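Local coordinates for manganese lipoxygenase (PDB 5FX8), which uses a catalytic manganese ion to oxygenate linoleic and alpha-linolenic acids to 11S- and 13R-hydroperoxy fatty acids, at residues S165-R168 against L169-P173; K376-R379 against S380-L383. All blocks are in the same frame, centred on the assembly; numbering follows the deposited sequence.

Interaction 1. Residues S165-R168 against L169-P173; sequences SMER and LSSNP
With chi1 at 55°, the OG of Ser170 sits between its own backbone N and carbonyl carbon, and this folds the hydroxyl back onto Met166, where it donates to the carbonyl O at 3.0 Å. The same oxygen takes the amide N of Leu169 at 2.9 Å, and the two donors arrive from opposite faces of the carbonyl plane. Bends at chi2 and chi3 of Met166 carry its sulfur to Leu169, SD lying 4.0 Å from CD1 where the two side chains cross at a slant; Phe247 of strand 246-253 touches both.

One residue on, the carbonyl O of Glu167 is likewise gripped twice. Asn172 N approaches almost in line with the C=O bond at 3.2 Å, its N-H pointing straight at the oxygen (169°), whereas Ser170 N comes in from above the other face. The CG of Glu167 rests near the hydroxyl of Ser171. Beyond it the carboxylate forms a salt bridge with its neighbour, OE1 of Glu167 to NH2 of Arg168, while His496 binds the same OE1. CB of Glu167 lies over one face of the Arg168 guanidinium, near its rim, and Asp282 of helix 268-305 pairs with NH1 of Arg168 and also accepts from ND2 of Asn172.

A water donates to the carbonyl oxygens of both Arg168 and Asn172, joining two acceptors that cannot bond each other directly. Pro173 CA adds a CH...O contact of 3.4 Å to Arg168 O. Successive i to i+3 bonds of the 3-10 type, from Leu169 N and Ser170 N, followed by the wider Asn172 bond, mark where the chain leaves helix 161-166, with the side chain of Asn172 about 13 Å from the manganese ion of the lipoxygenase active site.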
loop_
_atom_site.group_PDB
_atom_site.type_symbol
_atom_site.label_atom_id
_atom_site.label_comp_id
_atom_site.label_asym_id
_atom_site.label_seq_id
_atom_site.Cartn_x
_atom_site.Cartn_y
_atom_site.Cartn_z
ATOM N N SER A 165 21.480 -11.545 -3.003
ATOM C CA SER A 165 21.639 -11.078 -4.370
ATOM C C SER A 165 20.305 -11.081 -5.116
ATOM O O SER A 165 19.984 -10.126 -5.830
ATOM C CB SER A 165 22.673 -11.935 -5.079
ATOM O OG SER A 165 22.272 -13.279 -4.985
ATOM N N MET A 166 19.498 -12.119 -4.937
ATOM C CA MET A 166 18.244 -12.192 -5.678
ATOM C C MET A 166 17.251 -11.083 -5.322
ATOM O O MET A 166 16.383 -10.781 -6.136
ATOM C CB MET A 166 17.593 -13.548 -5.465
ATOM C CG MET A 166 18.244 -14.641 -6.244
ATOM S SD MET A 166 18.513 -14.147 -7.931
ATOM C CE MET A 166 17.006 -14.769 -8.636
ATOM N N GLU A 167 17.349 -10.469 -4.139
ATOM C CA GLU A 167 16.491 -9.336 -3.827
ATOM C C GLU A 167 16.598 -8.224 -4.866
ATOM O O GLU A 167 15.620 -7.510 -5.100
ATOM C CB GLU A 167 16.825 -8.792 -2.439
ATOM C CG GLU A 167 16.129 -9.498 -1.287
ATOM C CD GLU A 167 16.686 -9.130 0.091
ATOM O OE1 GLU A 167 17.466 -8.174 0.210
ATOM O OE2 GLU A 167 16.365 -9.825 1.072
ATOM N N ARG A 168 17.768 -8.053 -5.488
ATOM C CA ARG A 168 17.950 -7.032 -6.509
ATOM C C ARG A 168 17.236 -7.364 -7.806
ATOM O O ARG A 168 17.247 -6.544 -8.715
ATOM C CB ARG A 168 19.431 -6.809 -6.820
ATOM C CG ARG A 168 20.361 -6.778 -5.639
ATOM C CD ARG A 168 19.847 -5.904 -4.548
ATOM N NE ARG A 168 19.848 -6.591 -3.274
ATOM C CZ ARG A 168 19.148 -6.197 -2.232
ATOM N NH1 ARG A 168 18.397 -5.136 -2.333
ATOM N NH2 ARG A 168 19.205 -6.861 -1.099
ATOM N N LEU A 169 16.665 -8.555 -7.936
ATOM C CA LEU A 169 15.860 -8.933 -9.088
ATOM C C LEU A 169 14.406 -9.190 -8.687
ATOM O O LEU A 169 13.646 -9.761 -9.462
ATOM C CB LEU A 169 16.460 -10.154 -9.793
ATOM C CG LEU A 169 17.864 -9.963 -10.390
ATOM C CD1 LEU A 169 18.537 -11.268 -10.725
ATOM C CD2 LEU A 169 17.873 -9.105 -11.632
ATOM N N SER A 170 14.000 -8.773 -7.494
ATOM C CA SER A 170 12.633 -9.019 -7.061
ATOM C C SER A 170 12.109 -7.910 -6.154
ATOM O O SER A 170 11.360 -7.050 -6.608
ATOM C CB SER A 170 12.546 -10.368 -6.364
ATOM O OG SER A 170 13.465 -10.445 -5.318
ATOM N N SER A 171 12.501 -7.920 -4.876
ATOM C CA SER A 171 12.026 -6.925 -3.914
ATOM C C SER A 171 12.254 -5.498 -4.380
ATOM O O SER A 171 11.374 -4.653 -4.241
ATOM C CB SER A 171 12.731 -7.124 -2.599
ATOM O OG SER A 171 12.539 -8.437 -2.222
ATOM N N ASN A 172 13.468 -5.179 -4.823
ATOM C CA ASN A 172 13.793 -3.859 -5.353
ATOM C C ASN A 172 14.572 -4.084 -6.626
ATOM O O ASN A 172 15.801 -4.162 -6.605
ATOM C CB ASN A 172 14.608 -3.001 -4.393
ATOM C CG ASN A 172 15.072 -1.693 -5.047
ATOM O OD1 ASN A 172 14.657 -1.369 -6.171
ATOM N ND2 ASN A 172 15.916 -0.934 -4.349
ATOM N N PRO A 173 13.890 -4.159 -7.757
ATOM C CA PRO A 173 14.550 -4.468 -9.029
ATOM C C PRO A 173 14.901 -3.253 -9.866
ATOM O O PRO A 173 15.287 -3.402 -11.026
ATOM C CB PRO A 173 13.473 -5.294 -9.735
ATOM C CG PRO A 173 12.213 -4.619 -9.277
ATOM C CD PRO A 173 12.431 -4.300 -7.837
HETATM O O HOH W 1 17.851 -3.783 -8.468
#

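Interaction 2. Residues K376-R379 against S380-L383; sequences KDLR and SRGL
Ser380 meets the preceding helical turn with both its amide and its hydroxyl: N donates to Lys376 O at 2.9 Å in the ordinary helical way, while OG turns back along the helix to Asp377 O at 2.8 Å. Its neighbour Arg381 sends its own amide N to that same Asp377 oxygen, which therefore holds two donors. A bend at chi3 (-75°) turns the guanidinium of Arg381 back toward the carboxylate of Asp377, which it meets with its edge. Arg381 grips side-on, NH2 at 2.8 Å from OD2 of Asp377 and NE at a longer 3.3 Å from OD1 of Asp377. Carboxylate and guanidinium planes lie only 22° apart but are offset, so that each nitrogen meets its oxygen from above the carboxylate plane. CD2 of Leu378 also approaches NH2 of Arg381.

Gly382 then leaves the helical conformation with a positive phi of 74°, and its N bonds to Arg379 O from well above the carbonyl plane. Leu383 completes the Schellman motif: its N points almost straight at Leu378 O over 2.9 Å, and CD1 packs against CD2 of Leu378 at 4.1 Å, the two side chains crossing at about a right angle. The same CD1 lies over the rim of one face of the Arg381 guanidinium.

Arg379 NH1 donates to Ala232 O of the zonadhesin chain. Arg381 NH1 bonds to Leu176 O and Gly382 O receives NE of Arg178; the end of helix 374-380 is joined by these last two bonds to strand 177-178 and the residue before it, and by Phe395, which touches Leu378 and Leu383, to the segment leading into helix 396-420.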
loop_
_atom_site.group_PDB
_atom_site.type_symbol
_atom_site.label_atom_id
_atom_site.label_comp_id
_atom_site.label_asym_id
_atom_site.label_seq_id
_atom_site.Cartn_x
_atom_site.Cartn_y
_atom_site.Cartn_z
ATOM N N LYS A 376 11.796 -1.159 -21.803
ATOM C CA LYS A 376 12.717 -0.083 -22.113
ATOM C C LYS A 376 13.648 0.192 -20.932
ATOM O O LYS A 376 14.864 0.334 -21.109
ATOM C CB LYS A 376 11.909 1.143 -22.519
ATOM C CG LYS A 376 12.723 2.356 -22.797
ATOM C CD LYS A 376 13.749 2.128 -23.897
ATOM C CE LYS A 376 14.692 3.334 -24.063
ATOM N NZ LYS A 376 15.622 3.193 -25.232
ATOM N N ASP A 377 13.102 0.214 -19.715
ATOM C CA ASP A 377 13.919 0.388 -18.524
ATOM C C ASP A 377 14.904 -0.757 -18.347
ATOM O O ASP A 377 16.110 -0.537 -18.185
ATOM C CB ASP A 377 13.018 0.505 -17.311
ATOM C CG ASP A 377 13.784 0.515 -16.028
ATOM O OD1 ASP A 377 14.767 1.274 -15.931
ATOM O OD2 ASP A 377 13.421 -0.231 -15.105
ATOM N N LEU A 378 14.406 -1.998 -18.353
ATOM C CA LEU A 378 15.296 -3.120 -18.075
ATOM C C LEU A 378 16.340 -3.276 -19.159
ATOM O O LEU A 378 17.458 -3.703 -18.883
ATOM C CB LEU A 378 14.504 -4.413 -17.925
ATOM C CG LEU A 378 13.505 -4.469 -16.780
ATOM C CD1 LEU A 378 12.630 -5.713 -16.839
ATOM C CD2 LEU A 378 14.220 -4.367 -15.452
ATOM N N ARG A 379 15.998 -2.945 -20.394
ATOM C CA ARG A 379 16.982 -3.050 -21.460
ATOM C C ARG A 379 18.013 -1.956 -21.343
ATOM O O ARG A 379 19.192 -2.183 -21.597
ATOM C CB ARG A 379 16.321 -2.992 -22.831
ATOM C CG ARG A 379 15.680 -4.265 -23.257
ATOM C CD ARG A 379 15.255 -4.185 -24.698
ATOM N NE ARG A 379 14.430 -5.319 -25.069
ATOM C CZ ARG A 379 14.909 -6.494 -25.452
ATOM N NH1 ARG A 379 16.210 -6.672 -25.517
ATOM N NH2 ARG A 379 14.088 -7.479 -25.777
ATOM N N SER A 380 17.592 -0.757 -20.965
ATOM C CA SER A 380 18.574 0.283 -20.731
ATOM C C SER A 380 19.533 -0.097 -19.603
ATOM O O SER A 380 20.695 0.293 -19.637
ATOM C CB SER A 380 17.880 1.594 -20.423
ATOM O OG SER A 380 17.651 1.650 -19.033
ATOM N N ARG A 381 19.088 -0.855 -18.608
ATOM C CA ARG A 381 20.004 -1.370 -17.601
ATOM C C ARG A 381 20.637 -2.708 -17.958
ATOM O O ARG A 381 21.354 -3.260 -17.127
ATOM C CB ARG A 381 19.300 -1.503 -16.257
ATOM C CG ARG A 381 18.929 -0.162 -15.693
ATOM C CD ARG A 381 18.296 -0.242 -14.363
ATOM N NE ARG A 381 16.931 -0.708 -14.421
ATOM C CZ ARG A 381 16.414 -1.520 -13.527
ATOM N NH1 ARG A 381 17.145 -1.958 -12.542
ATOM N NH2 ARG A 381 15.171 -1.885 -13.614
ATOM N N GLY A 382 20.400 -3.256 -19.143
ATOM C CA GLY A 382 21.079 -4.472 -19.536
ATOM C C GLY A 382 20.609 -5.756 -18.882
ATOM O O GLY A 382 21.384 -6.690 -18.779
ATOM N N LEU A 383 19.348 -5.847 -18.476
ATOM C CA LEU A 383 18.853 -7.006 -17.747
ATOM C C LEU A 383 17.967 -7.957 -18.561
ATOM O O LEU A 383 17.476 -8.930 -17.993
ATOM C CB LEU A 383 18.084 -6.539 -16.514
ATOM C CG LEU A 383 18.833 -5.587 -15.582
ATOM C CD1 LEU A 383 18.041 -5.288 -14.380
ATOM C CD2 LEU A 383 20.118 -6.175 -15.134
#

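Along the chain, interaction 1 comes first, turning the end of helix 161-166 into the loop that leads to strand 177-178. Some two hundred residues later, interaction 2 ends helix 374-380 and starts the loop to helix 396-420. Each closes only a short local turn, and the two follow in series, neither nesting nor crossing. Their centres are nevertheless 15 Å apart, and they meet directly where Pro173 O probably accepts a hydrogen bond from Arg381 NH1 at 2.8 Å. Helix 396-420 is shared as well: Phe397 touches Pro173, and the loop before the helix packs on 376-383. The loop after helix 161-166 is thereby tied to the end of helix 374-380, beside strand 177-178.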